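Putative glycosidase ph117-related (Bacteroides thetaiotaomicron, PDB 5A7V) probably acts as a family GH130 enzyme on beta-mannosides, with mannose units bound in a pocket at the centre of what is, as in its relatives, a five-bladed beta-propeller. Local coordinates at residues T76-A81 with T346-G351; C273-I278 with E350-Y355; E43-A48 with V370-Y375. All blocks are in the same frame, centred on the assembly; numbering follows the deposited sequence.

Contact 1: residues T76-A81 with T346-G351. With MAN (alpha-D-mannopyranose), chain E.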
ATOM      1  N   THR A  76      13.550  -5.858  -0.364  1.00  9.95           N
ATOM      2  CA  THR A  76      13.110  -4.561   0.165  1.00  9.92           C
ATOM      3  C   THR A  76      11.964  -4.082  -0.740  1.00 10.33           C
ATOM      4  O   THR A  76      12.162  -3.873  -1.950  1.00 10.59           O
ATOM      5  CB  THR A  76      14.234  -3.516   0.160  1.00 11.06           C
ATOM      6  OG1 THR A  76      14.841  -3.410  -1.129  1.00 11.73           O
ATOM      7  CG2 THR A  76      15.273  -3.862   1.178  1.00 11.89           C
ATOM      8  N   PHE A  77      10.749  -3.937  -0.209  1.00  9.14           N
ATOM      9  CA  PHE A  77       9.559  -3.812  -1.067  1.00  9.51           C
ATOM     10  C   PHE A  77       8.451  -3.085  -0.301  1.00  9.13           C
ATOM     11  O   PHE A  77       8.737  -2.338   0.639  1.00 10.18           O
ATOM     12  CB  PHE A  77       9.186  -5.191  -1.712  1.00  9.42           C
ATOM     13  CG  PHE A  77       8.851  -6.316  -0.767  1.00  9.51           C
ATOM     14  CD1 PHE A  77       9.831  -6.906   0.029  1.00 10.63           C
ATOM     15  CD2 PHE A  77       7.558  -6.848  -0.707  1.00  9.17           C
ATOM     16  CE1 PHE A  77       9.533  -7.993   0.817  1.00 10.57           C
ATOM     17  CE2 PHE A  77       7.243  -7.930   0.075  1.00  9.39           C
ATOM     18  CZ  PHE A  77       8.243  -8.514   0.855  1.00  9.56           C
ATOM     19  N   ASN A  78       7.223  -3.213  -0.782  1.00  9.15           N
ATOM     20  CA  ASN A  78       5.957  -2.744  -0.166  1.00  8.94           C
ATOM     21  C   ASN A  78       6.119  -1.601   0.841  1.00  8.33           C
ATOM     22  O   ASN A  78       6.139  -1.847   2.047  1.00 10.39           O
ATOM     23  CB  ASN A  78       5.227  -3.935   0.409  1.00  9.38           C
ATOM     24  CG  ASN A  78       4.753  -4.898  -0.679  1.00  9.17           C
ATOM     25  OD1 ASN A  78       5.057  -4.725  -1.861  1.00  9.10           O
ATOM     26  ND2 ASN A  78       4.075  -5.933  -0.253  1.00  9.56           N
ATOM     27  N   PRO A  79       6.241  -0.389   0.282  1.00  8.83           N
ATOM     28  CA  PRO A  79       6.636   0.774   1.091  1.00  9.64           C
ATOM     29  C   PRO A  79       5.490   1.702   1.447  1.00  9.53           C
ATOM     30  O   PRO A  79       4.524   1.858   0.695  1.00 10.80           O
ATOM     31  CB  PRO A  79       7.576   1.516   0.135  1.00 11.32           C
ATOM     32  CG  PRO A  79       6.943   1.295  -1.198  1.00 10.65           C
ATOM     33  CD  PRO A  79       6.393  -0.086  -1.150  1.00  9.82           C
ATOM     34  N   ALA A  80       5.610   2.367   2.609  1.00  9.59           N
ATOM     35  CA  ALA A  80       4.815   3.568   2.911  1.00  8.40           C
ATOM     36  C   ALA A  80       5.608   4.778   2.448  1.00  9.56           C
ATOM     37  O   ALA A  80       6.840   4.728   2.369  1.00 10.23           O
ATOM     38  CB  ALA A  80       4.583   3.675   4.405  1.00 10.14           C
ATOM     39  N   ALA A  81       4.916   5.895   2.230  1.00  9.21           N
ATOM     40  CA  ALA A  81       5.565   7.130   1.859  1.00  9.69           C
ATOM     41  C   ALA A  81       4.796   8.281   2.447  1.00 10.21           C
ATOM     42  O   ALA A  81       3.576   8.267   2.490  1.00 10.81           O
ATOM     43  CB  ALA A  81       5.725   7.281   0.362  1.00  9.34           C
ATOM     44  N   THR A 346       4.556  -8.135  -9.524  1.00  9.13           N
ATOM     45  CA  THR A 346       3.669  -7.111  -8.916  1.00  8.26           C
ATOM     46  C   THR A 346       4.181  -5.742  -9.254  1.00  8.74           C
ATOM     47  O   THR A 346       5.416  -5.541  -9.332  1.00  9.09           O
ATOM     48  CB  THR A 346       3.575  -7.180  -7.358  1.00  9.68           C
ATOM     49  OG1 THR A 346       4.774  -6.603  -6.821  1.00 10.20           O
ATOM     50  CG2 THR A 346       3.340  -8.557  -6.798  1.00  9.90           C
ATOM     51  N   VAL A 347       3.248  -4.778  -9.298  1.00  8.42           N
ATOM     52  CA  VAL A 347       3.527  -3.377  -8.964  1.00  8.20           C
ATOM     53  C   VAL A 347       2.566  -3.051  -7.820  1.00  8.75           C
ATOM     54  O   VAL A 347       1.415  -2.639  -8.040  1.00 10.81           O
ATOM     55  CB  VAL A 347       3.427  -2.405 -10.154  1.00  9.13           C
ATOM     56  CG1 VAL A 347       4.613  -2.613 -11.086  1.00  9.77           C
ATOM     57  CG2 VAL A 347       2.119  -2.536 -10.934  1.00  9.64           C
ATOM     58  N   PHE A 348       3.004  -3.316  -6.590  1.00  7.97           N
ATOM     59  CA  PHE A 348       2.101  -3.286  -5.431  1.00  8.24           C
ATOM     60  C   PHE A 348       2.096  -1.865  -4.845  1.00  7.84           C
ATOM     61  O   PHE A 348       3.022  -1.472  -4.142  1.00  8.32           O
ATOM     62  CB  PHE A 348       2.525  -4.316  -4.394  1.00  8.56           C
ATOM     63  CG  PHE A 348       1.487  -4.581  -3.353  1.00  8.45           C
ATOM     64  CD1 PHE A 348       0.406  -5.434  -3.601  1.00 10.00           C
ATOM     65  CD2 PHE A 348       1.538  -3.899  -2.115  1.00  9.85           C
ATOM     66  CE1 PHE A 348      -0.579  -5.630  -2.667  1.00  9.86           C
ATOM     67  CE2 PHE A 348       0.559  -4.124  -1.184  1.00 11.24           C
ATOM     68  CZ  PHE A 348      -0.489  -4.969  -1.426  1.00 10.68           C
ATOM     69  N   ILE A 349       1.086  -1.084  -5.236  1.00  7.75           N
ATOM     70  CA  ILE A 349       1.058   0.324  -4.913  1.00  7.83           C
ATOM     71  C   ILE A 349       0.645   0.554  -3.479  1.00  8.53           C
ATOM     72  O   ILE A 349      -0.295  -0.056  -2.980  1.00  8.39           O
ATOM     73  CB  ILE A 349       0.218   1.106  -5.933  1.00  8.49           C
ATOM     74  CG1 ILE A 349      -1.254   0.690  -5.957  1.00  9.43           C
ATOM     75  CG2 ILE A 349       0.843   1.051  -7.322  1.00  9.77           C
ATOM     76  CD1 ILE A 349      -2.190   1.739  -6.525  1.00  9.22           C
ATOM     77  N   GLU A 350       1.382   1.469  -2.823  1.00  8.55           N
ATOM     78  CA  GLU A 350       1.259   1.535  -1.377  1.00  8.76           C
ATOM     79  C   GLU A 350       1.589   2.900  -0.772  1.00  8.58           C
ATOM     80  O   GLU A 350       1.096   3.163   0.354  1.00  8.76           O
ATOM     81  CB  GLU A 350       2.126   0.455  -0.770  1.00  9.26           C
ATOM     82  CG  GLU A 350       1.901   0.176   0.697  1.00  9.55           C
ATOM     83  CD  GLU A 350       2.598  -1.083   1.162  1.00 10.09           C
ATOM     84  OE1 GLU A 350       2.681  -2.078   0.410  1.00 12.42           O
ATOM     85  OE2 GLU A 350       3.058  -1.176   2.343  1.00 10.88           O
ATOM     86  N   GLY A 351       2.385   3.729  -1.429  1.00  8.24           N
ATOM     87  CA  GLY A 351       2.696   5.059  -0.915  1.00  9.43           C
ATOM     88  C   GLY A 351       2.479   6.126  -1.968  1.00  9.20           C
ATOM     89  O   GLY A 351       2.730   5.868  -3.165  1.00  9.40           O
TER
HETATM   90  C1  MAN E1386      -0.519  -9.939  -0.558  1.00 14.34           C
HETATM   91  C2  MAN E1386      -0.074  -8.483  -0.302  1.00 14.18           C
HETATM   92  C3  MAN E1386       1.443  -8.239  -0.187  1.00 13.00           C
HETATM   93  C4  MAN E1386       2.218  -9.022  -1.262  1.00 12.88           C
HETATM   94  C5  MAN E1386       1.301  -9.869  -2.164  1.00 15.05           C
HETATM   95  C6  MAN E1386       2.096 -10.778  -3.129  1.00 15.04           C
HETATM   96  O1  MAN E1386      -1.890 -10.020  -1.231  1.00 14.66           O
HETATM   97  O2  MAN E1386      -0.713  -8.099   0.924  1.00 16.79           O
HETATM   98  O3  MAN E1386       1.967  -8.634   1.067  1.00 12.61           O
HETATM   99  O4  MAN E1386       2.962  -8.063  -1.986  1.00 12.37           O
HETATM  100  O5  MAN E1386       0.483 -10.693  -1.275  1.00 13.86           O
HETATM  101  O6  MAN E1386       2.869 -11.718  -2.372  1.00 13.68           O
HETATM  102  O   HOH W   1       5.417  -6.469  -4.112  1.00 10.31           O
HETATM  103  O   HOH W   2       1.741   5.019   2.532  1.00  9.33           O
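At the sugar pocket of the propeller, strand 75-84 of one blade meets strand 347-355 of another, with Asn78 lying across Phe348 and Glu350. The short strand segments run in nearly the same direction, with axes 4.8 Å apart at their closest, yet no hydrogen bond joins them directly. Side chains and water do the joining instead. The Asn78 amide crosses the Phe348 side chain at about a right angle, with its plane tilted 28° from the ring, and its two ends have separate tasks. ND2 donates a nearly straight bond to O4 of the mannose (3.0 Å, 171° at the hydrogen) and another to Asp146. OD1 instead accepts from a water, 2.9 Å away, which takes a bond from Thr346 OG1, so both ends of the amide are held and its rotation is fixed. Phe348 lies under the same sugar, which covers one face of the ring, with CZ 3.7 Å from mannose C2; its chi1 of -166° sets CG opposite the backbone N and carries the ring to the ligand. Glu350 reaches across on an extended chain. Its OE1, 3.2 Å from Asn78 CB, is buried without a polar partner, while OE2 has a long, weak ion pair with Arg148. Further along, a second water receives a weak bond from Ala81 N and donates to Glu350 O. A classic beta bulge sets Glu350 and Gly351 against the single residue Tyr362. Inner strands converging on a central sugar site characterise the five-bladed propeller of GH130 relatives; here they place Asn78 and Phe348 against the mannose.

Contact 2: residues C273-I278 with E350-Y355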
ATOM      1  N   CYS A 273      -6.615  -3.025  -1.079  1.00  8.25           N
ATOM      2  CA  CYS A 273      -6.392  -1.568  -0.894  1.00  8.87           C
ATOM      3  C   CYS A 273      -4.933  -1.202  -1.045  1.00  8.80           C
ATOM      4  O   CYS A 273      -4.067  -1.924  -0.594  1.00 10.72           O
ATOM      5  CB  CYS A 273      -6.983  -1.124   0.450  1.00  9.05           C
ATOM      6  SG  CYS A 273      -8.791  -1.283   0.519  1.00 11.09           S
ATOM      7  N   GLY A 274      -4.661  -0.046  -1.666  1.00  8.33           N
ATOM      8  CA  GLY A 274      -3.306   0.424  -1.892  1.00  8.97           C
ATOM      9  C   GLY A 274      -2.906   1.584  -0.940  1.00  7.79           C
ATOM     10  O   GLY A 274      -3.026   1.412   0.293  1.00  9.66           O
ATOM     11  N   PRO A 275      -2.491   2.713  -1.483  1.00  8.31           N
ATOM     12  CA  PRO A 275      -2.130   3.840  -0.612  1.00  9.30           C
ATOM     13  C   PRO A 275      -3.378   4.454   0.048  1.00  9.53           C
ATOM     14  O   PRO A 275      -4.503   4.056  -0.221  1.00  8.86           O
ATOM     15  CB  PRO A 275      -1.502   4.839  -1.574  1.00  9.96           C
ATOM     16  CG  PRO A 275      -2.088   4.516  -2.905  1.00 11.39           C
ATOM     17  CD  PRO A 275      -2.373   3.060  -2.923  1.00  9.46           C
ATOM     18  N   PRO A 276      -3.197   5.470   0.922  1.00  9.01           N
ATOM     19  CA  PRO A 276      -4.354   6.215   1.483  1.00  8.70           C
ATOM     20  C   PRO A 276      -5.313   6.729   0.380  1.00  8.87           C
ATOM     21  O   PRO A 276      -4.864   7.098  -0.724  1.00  8.79           O
ATOM     22  CB  PRO A 276      -3.656   7.339   2.248  1.00  9.36           C
ATOM     23  CG  PRO A 276      -2.349   6.736   2.671  1.00  8.73           C
ATOM     24  CD  PRO A 276      -1.919   5.899   1.497  1.00  9.28           C
ATOM     25  N   ALA A 277      -6.611   6.679   0.671  1.00  8.65           N
ATOM     26  CA  ALA A 277      -7.617   7.157  -0.266  1.00  9.01           C
ATOM     27  C   ALA A 277      -7.624   8.683  -0.324  1.00  8.89           C
ATOM     28  O   ALA A 277      -7.222   9.337   0.653  1.00 10.00           O
ATOM     29  CB  ALA A 277      -8.945   6.628   0.091  1.00  9.32           C
ATOM     30  N   ILE A 278      -8.071   9.283  -1.430  1.00  8.46           N
ATOM     31  CA  ILE A 278      -7.978  10.711  -1.673  1.00  8.80           C
ATOM     32  C   ILE A 278      -9.321  11.308  -2.043  1.00  8.82           C
ATOM     33  O   ILE A 278      -9.948  10.913  -3.025  1.00  9.62           O
ATOM     34  CB  ILE A 278      -6.948  11.060  -2.765  1.00 10.00           C
ATOM     35  CG1 ILE A 278      -5.593  10.434  -2.460  1.00 11.08           C
ATOM     36  CG2 ILE A 278      -6.830  12.570  -2.934  1.00 11.07           C
ATOM     37  CD1 ILE A 278      -4.626  10.442  -3.640  1.00 10.50           C
ATOM     38  N   GLU A 350       1.382   1.469  -2.823  1.00  8.55           N
ATOM     39  CA  GLU A 350       1.259   1.535  -1.377  1.00  8.76           C
ATOM     40  C   GLU A 350       1.589   2.900  -0.772  1.00  8.58           C
ATOM     41  O   GLU A 350       1.096   3.163   0.354  1.00  8.76           O
ATOM     42  CB  GLU A 350       2.126   0.455  -0.770  1.00  9.26           C
ATOM     43  CG  GLU A 350       1.901   0.176   0.697  1.00  9.55           C
ATOM     44  CD  GLU A 350       2.598  -1.083   1.162  1.00 10.09           C
ATOM     45  OE1 GLU A 350       2.681  -2.078   0.410  1.00 12.42           O
ATOM     46  OE2 GLU A 350       3.058  -1.176   2.343  1.00 10.88           O
ATOM     47  N   GLY A 351       2.385   3.729  -1.429  1.00  8.24           N
ATOM     48  CA  GLY A 351       2.696   5.059  -0.915  1.00  9.43           C
ATOM     49  C   GLY A 351       2.479   6.126  -1.968  1.00  9.20           C
ATOM     50  O   GLY A 351       2.730   5.868  -3.165  1.00  9.40           O
ATOM     51  N   MET A 352       2.034   7.317  -1.553  1.00  9.51           N
ATOM     52  CA  MET A 352       1.905   8.424  -2.471  1.00  9.66           C
ATOM     53  C   MET A 352       2.250   9.701  -1.722  1.00  9.14           C
ATOM     54  O   MET A 352       1.792   9.874  -0.569  1.00 12.43           O
ATOM     55  CB  MET A 352       0.485   8.594  -3.011  1.00 11.95           C
ATOM     56  CG  MET A 352       0.048   7.573  -3.968  1.00 12.25           C
ATOM     57  SD  MET A 352      -1.687   7.785  -4.468  1.00 12.21           S
ATOM     58  CE  MET A 352      -1.717   9.176  -5.598  1.00 13.28           C
ATOM     59  N   VAL A 353       2.966  10.588  -2.373  1.00  9.55           N
ATOM     60  CA  VAL A 353       3.272  11.905  -1.754  1.00  9.86           C
ATOM     61  C   VAL A 353       2.966  12.982  -2.784  1.00 10.46           C
ATOM     62  O   VAL A 353       3.411  12.898  -3.923  1.00 10.84           O
ATOM     63  CB  VAL A 353       4.734  12.040  -1.258  1.00 10.93           C
ATOM     64  CG1 VAL A 353       4.865  13.260  -0.340  1.00 11.50           C
ATOM     65  CG2 VAL A 353       5.205  10.806  -0.522  1.00 12.41           C
ATOM     66  N   TYR A 354       2.226  14.014  -2.366  1.00 10.19           N
ATOM     67  CA  TYR A 354       2.018  15.216  -3.161  1.00 10.42           C
ATOM     68  C   TYR A 354       3.163  16.144  -2.792  1.00 10.61           C
ATOM     69  O   TYR A 354       3.231  16.606  -1.634  1.00 13.07           O
ATOM     70  CB  TYR A 354       0.641  15.841  -2.876  1.00 11.72           C
ATOM     71  CG  TYR A 354       0.338  17.005  -3.783  1.00 11.88           C
ATOM     72  CD1 TYR A 354       0.293  16.852  -5.165  1.00 11.98           C
ATOM     73  CD2 TYR A 354       0.073  18.274  -3.271  1.00 13.52           C
ATOM     74  CE1 TYR A 354       0.015  17.917  -6.006  1.00 13.26           C
ATOM     75  CE2 TYR A 354      -0.199  19.356  -4.099  1.00 14.19           C
ATOM     76  CZ  TYR A 354      -0.222  19.187  -5.472  1.00 13.71           C
ATOM     77  OH  TYR A 354      -0.470  20.266  -6.258  1.00 16.01           O
ATOM     78  N   TYR A 355       4.061  16.386  -3.724  1.00 11.19           N
ATOM     79  CA  TYR A 355       5.333  17.030  -3.457  1.00 12.87           C
ATOM     80  C   TYR A 355       5.772  17.793  -4.678  1.00 12.01           C
ATOM     81  O   TYR A 355       5.671  17.256  -5.788  1.00 12.79           O
ATOM     82  CB  TYR A 355       6.370  15.968  -3.095  1.00 13.19           C
ATOM     83  CG  TYR A 355       7.748  16.452  -2.666  1.00 14.07           C
ATOM     84  CD1 TYR A 355       7.916  17.122  -1.479  1.00 17.18           C
ATOM     85  CD2 TYR A 355       8.882  16.142  -3.397  1.00 15.43           C
ATOM     86  CE1 TYR A 355       9.175  17.521  -1.040  1.00 19.40           C
ATOM     87  CE2 TYR A 355      10.147  16.492  -2.952  1.00 17.26           C
ATOM     88  CZ  TYR A 355      10.291  17.201  -1.782  1.00 17.97           C
ATOM     89  OH  TYR A 355      11.535  17.549  -1.354  1.00 22.91           O
TER
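Pro275 and Ile278 meet Met352 in the apolar share of this contact, which is buried throughout. The Met352 thioether lies between them: SD is 3.6 Å from Pro275 CG on one partner, and CE is 3.7 Å from Ile278 CD1 on the other. A bend at the last torsion (chi3 75°) turns the methyl toward the isoleucine, whose own tip is the part that touches. Leu287 of strand 283-291 also packs on both Pro275 and Met352, and Trp359 on both Ile278 and Met352, so the thioether sits in a wider apolar cluster between two blades.

The backbone contributes a weaker, polar-tinged contact. Pro275 CA approaches Glu350 O at 3.4 Å, with 133° at the hydrogen, a CA-H...O contact made where the two chains come nearest, their CA atoms 4.2 Å apart. Pro275 CB rides beside the same carbonyl, at 3.6 Å from Glu350 O.

Conventional hydrogen bonds across the segments are absent. Both sides bond elsewhere: the backbone of 350-355 is engaged by strand 358-365, Ala277 pairs with Thr209, and Gly274 O accepts from Arg148 NE. Pro275 and Pro276 have no N-H to offer a neighbouring strand, which fits the break in strand 270-280 here. The chemistry therefore implies cohesion by dispersion and close fit, with the two sheets abutting rather than merging into one.

Contact 3: residues E43-A48 with V370-Y375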
ATOM      1  N   GLU A  43       4.749   8.081 -14.579  1.00 10.88           N
ATOM      2  CA  GLU A  43       5.880   7.748 -15.409  1.00 12.63           C
ATOM      3  C   GLU A  43       7.079   7.387 -14.535  1.00 12.31           C
ATOM      4  O   GLU A  43       7.462   8.133 -13.629  1.00 12.60           O
ATOM      5  CB  GLU A  43       6.199   8.925 -16.313  1.00 15.68           C
ATOM      6  CG  GLU A  43       7.342   8.697 -17.270  1.00 21.02           C
ATOM      7  CD  GLU A  43       7.513   9.796 -18.301  1.00 30.21           C
ATOM      8  OE1 GLU A  43       6.678  10.700 -18.449  1.00 34.69           O
ATOM      9  OE2 GLU A  43       8.504   9.714 -19.013  1.00 40.08           O
ATOM     10  N   ARG A  44       7.709   6.250 -14.824  1.00 12.46           N
ATOM     11  CA  ARG A  44       8.929   5.819 -14.155  1.00 12.20           C
ATOM     12  C   ARG A  44      10.081   6.696 -14.657  1.00 14.00           C
ATOM     13  O   ARG A  44      10.297   6.796 -15.876  1.00 17.96           O
ATOM     14  CB  ARG A  44       9.201   4.376 -14.517  1.00 11.40           C
ATOM     15  CG  ARG A  44       8.141   3.377 -14.042  1.00 10.96           C
ATOM     16  CD  ARG A  44       8.252   2.076 -14.856  1.00 11.34           C
ATOM     17  NE  ARG A  44       7.253   1.043 -14.565  1.00 10.76           N
ATOM     18  CZ  ARG A  44       6.012   1.019 -15.073  1.00 10.13           C
ATOM     19  NH1 ARG A  44       5.592   1.968 -15.888  1.00 10.56           N
ATOM     20  NH2 ARG A  44       5.230   0.006 -14.793  1.00 11.07           N
ATOM     21  N   PRO A  45      10.843   7.306 -13.761  1.00 17.53           N
ATOM     22  CA  PRO A  45      11.926   8.148 -14.307  1.00 19.03           C
ATOM     23  C   PRO A  45      13.037   7.299 -14.919  1.00 17.81           C
ATOM     24  O   PRO A  45      13.387   6.285 -14.390  1.00 18.39           O
ATOM     25  CB  PRO A  45      12.396   8.939 -13.095  1.00 23.38           C
ATOM     26  CG  PRO A  45      11.197   8.960 -12.201  1.00 21.59           C
ATOM     27  CD  PRO A  45      10.604   7.563 -12.363  1.00 19.45           C
ATOM     28  N   GLN A  46      13.555   7.768 -16.037  1.00 20.30           N
ATOM     29  CA  GLN A  46      14.491   7.008 -16.849  1.00 24.76           C
ATOM     30  C   GLN A  46      15.646   6.570 -15.988  1.00 25.44           C
ATOM     31  O   GLN A  46      16.273   7.392 -15.341  1.00 27.34           O
ATOM     32  CB  GLN A  46      14.997   7.877 -18.012  1.00 31.86           C
ATOM     33  CG  GLN A  46      14.286   7.623 -19.335  1.00 45.97           C
ATOM     34  CD  GLN A  46      14.957   6.530 -20.137  1.00 56.74           C
ATOM     35  OE1 GLN A  46      16.115   6.678 -20.552  1.00 69.11           O
ATOM     36  NE2 GLN A  46      14.245   5.419 -20.359  1.00 71.57           N
ATOM     37  N   GLY A  47      15.854   5.258 -15.929  1.00 31.22           N
ATOM     38  CA  GLY A  47      17.048   4.787 -15.257  1.00 29.42           C
ATOM     39  C   GLY A  47      17.025   4.723 -13.754  1.00 34.24           C
ATOM     40  O   GLY A  47      17.966   4.218 -13.180  1.00 47.73           O
ATOM     41  N   ALA A  48      15.974   5.231 -13.116  1.00 29.53           N
ATOM     42  CA  ALA A  48      15.936   5.402 -11.660  1.00 31.18           C
ATOM     43  C   ALA A  48      15.678   4.073 -10.946  1.00 21.08           C
ATOM     44  O   ALA A  48      16.299   3.735  -9.936  1.00 24.04           O
ATOM     45  CB  ALA A  48      14.820   6.361 -11.283  1.00 32.45           C
ATOM     46  N   VAL A 370      11.871  -1.786  -4.345  1.00  9.23           N
ATOM     47  CA  VAL A 370      10.964  -0.625  -4.318  1.00  9.38           C
ATOM     48  C   VAL A 370      11.138   0.186  -5.596  1.00  9.14           C
ATOM     49  O   VAL A 370      12.282   0.538  -5.966  1.00 10.53           O
ATOM     50  CB  VAL A 370      11.234   0.312  -3.108  1.00 10.21           C
ATOM     51  CG1 VAL A 370      10.327   1.555  -3.150  1.00 10.85           C
ATOM     52  CG2 VAL A 370      11.026  -0.451  -1.798  1.00 11.10           C
ATOM     53  N   GLY A 371      10.018   0.521  -6.235  1.00  9.23           N
ATOM     54  CA  GLY A 371      10.014   1.382  -7.401  1.00  9.97           C
ATOM     55  C   GLY A 371       9.228   2.647  -7.124  1.00  9.06           C
ATOM     56  O   GLY A 371       8.419   2.717  -6.174  1.00  9.86           O
ATOM     57  N   MET A 372       9.430   3.629  -8.000  1.00  9.18           N
ATOM     58  CA  MET A 372       8.661   4.856  -7.960  1.00 10.04           C
ATOM     59  C   MET A 372       8.242   5.304  -9.356  1.00  9.54           C
ATOM     60  O   MET A 372       8.870   4.916 -10.376  1.00 10.65           O
ATOM     61  CB  MET A 372       9.395   5.913  -7.151  1.00 13.89           C
ATOM     62  CG  MET A 372      10.638   6.421  -7.731  1.00 16.79           C
ATOM     63  SD  MET A 372      10.456   7.655  -9.025  1.00 19.40           S
ATOM     64  CE  MET A 372       9.383   8.824  -8.343  1.00 19.90           C
ATOM     65  N   ALA A 373       7.218   6.149  -9.402  1.00  9.49           N
ATOM     66  CA  ALA A 373       6.789   6.780 -10.664  1.00 10.15           C
ATOM     67  C   ALA A 373       6.073   8.109 -10.329  1.00 10.03           C
ATOM     68  O   ALA A 373       5.608   8.280  -9.176  1.00 11.97           O
ATOM     69  CB  ALA A 373       5.869   5.834 -11.448  1.00 10.31           C
ATOM     70  N   ILE A 374       6.017   9.027 -11.284  1.00  9.60           N
ATOM     71  CA  ILE A 374       5.510  10.395 -11.040  1.00 10.32           C
ATOM     72  C   ILE A 374       4.342  10.696 -11.970  1.00  9.97           C
ATOM     73  O   ILE A 374       4.463  10.557 -13.200  1.00 11.26           O
ATOM     74  CB  ILE A 374       6.605  11.465 -11.233  1.00 12.74           C
ATOM     75  CG1 ILE A 374       7.843  11.171 -10.397  1.00 14.18           C
ATOM     76  CG2 ILE A 374       6.034  12.863 -10.911  1.00 14.06           C
ATOM     77  CD1 ILE A 374       9.021  12.088 -10.675  1.00 16.39           C
ATOM     78  N   TYR A 375       3.226  11.156 -11.397  1.00  9.80           N
ATOM     79  CA  TYR A 375       2.112  11.749 -12.133  1.00 10.79           C
ATOM     80  C   TYR A 375       2.230  13.259 -11.956  1.00  9.43           C
ATOM     81  O   TYR A 375       2.116  13.781 -10.822  1.00 10.48           O
ATOM     82  CB  TYR A 375       0.768  11.232 -11.617  1.00 10.37           C
ATOM     83  CG  TYR A 375      -0.439  12.055 -11.986  1.00  9.66           C
ATOM     84  CD1 TYR A 375      -0.654  12.490 -13.287  1.00  9.77           C
ATOM     85  CD2 TYR A 375      -1.384  12.408 -11.002  1.00 10.18           C
ATOM     86  CE1 TYR A 375      -1.781  13.241 -13.603  1.00  9.50           C
ATOM     87  CE2 TYR A 375      -2.492  13.148 -11.325  1.00 10.83           C
ATOM     88  CZ  TYR A 375      -2.698  13.596 -12.588  1.00 10.23           C
ATOM     89  OH  TYR A 375      -3.828  14.296 -12.865  1.00 11.86           O
TER
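Glu43 and Ile374 form the firm end of this contact, a single antiparallel bridge in which each backbone N-H reaches the other's carbonyl. Glu43 N lies 2.8 Å from Ile374 O (169° at the hydrogen), and Ile374 N lies 2.9 Å from Glu43 O. Glu43 O also takes a CA-H...O contact from Ala373 CA at 3.3 Å. Next to the bridge, Pro45 sets CD and CG against the sulfur of Met372, CD to SD 3.3 Å, crossing that side chain at about a right angle. Met372 gets there by folding: chi1 of 68° puts CG between the backbone N and carbonyl carbon, and further bends at chi2 and chi3 bring SD round to the proline. Pro45 CG also meets Ile374 CD1, more distantly, at 4.1 Å.

The outer side is looser. The extended Glu43 side chain leads its carboxylate away from the strand at an exposed position, and beyond Pro45 the chain turns off through a type II beta turn, closed by Ala48 N to Pro45 O at 3.1 Å, with Gly47 at positive phi. Arg44 is a separate case: it leads away from 370-375 but is held elsewhere, its guanidinium forming salt bridges with Glu337 and Asp384.

The irregular segment thus lies along the outer edge of strand 369-375, whose other edge pairs with strand 358-365, while Arg44 reaches back to Tyr363 of that strand and to helix 335-338.

How the contacts relate
From the N terminus, the chain first lays residues 43-48 beside what will become its last strand, and contact 3 closes this longest loop only when 370-375 arrives. Within that span, contact 1 runs from 76-81 to 346-351, abutting the first four-stranded sheet and the last, three-stranded one. Contact 2 starts later, at 273-278, and ends on the same strand 347-355, sharing Glu350 and Gly351 with contact 1. That strand is therefore bordered by two other blades. Val370 packs on Thr76, Phe77 and Pro79, linking contacts 1 and 3; contacts 2 and 3 do not touch. Contact 3, adding an early segment to the outer edge of the last sheet, is consistent with propeller ring closure.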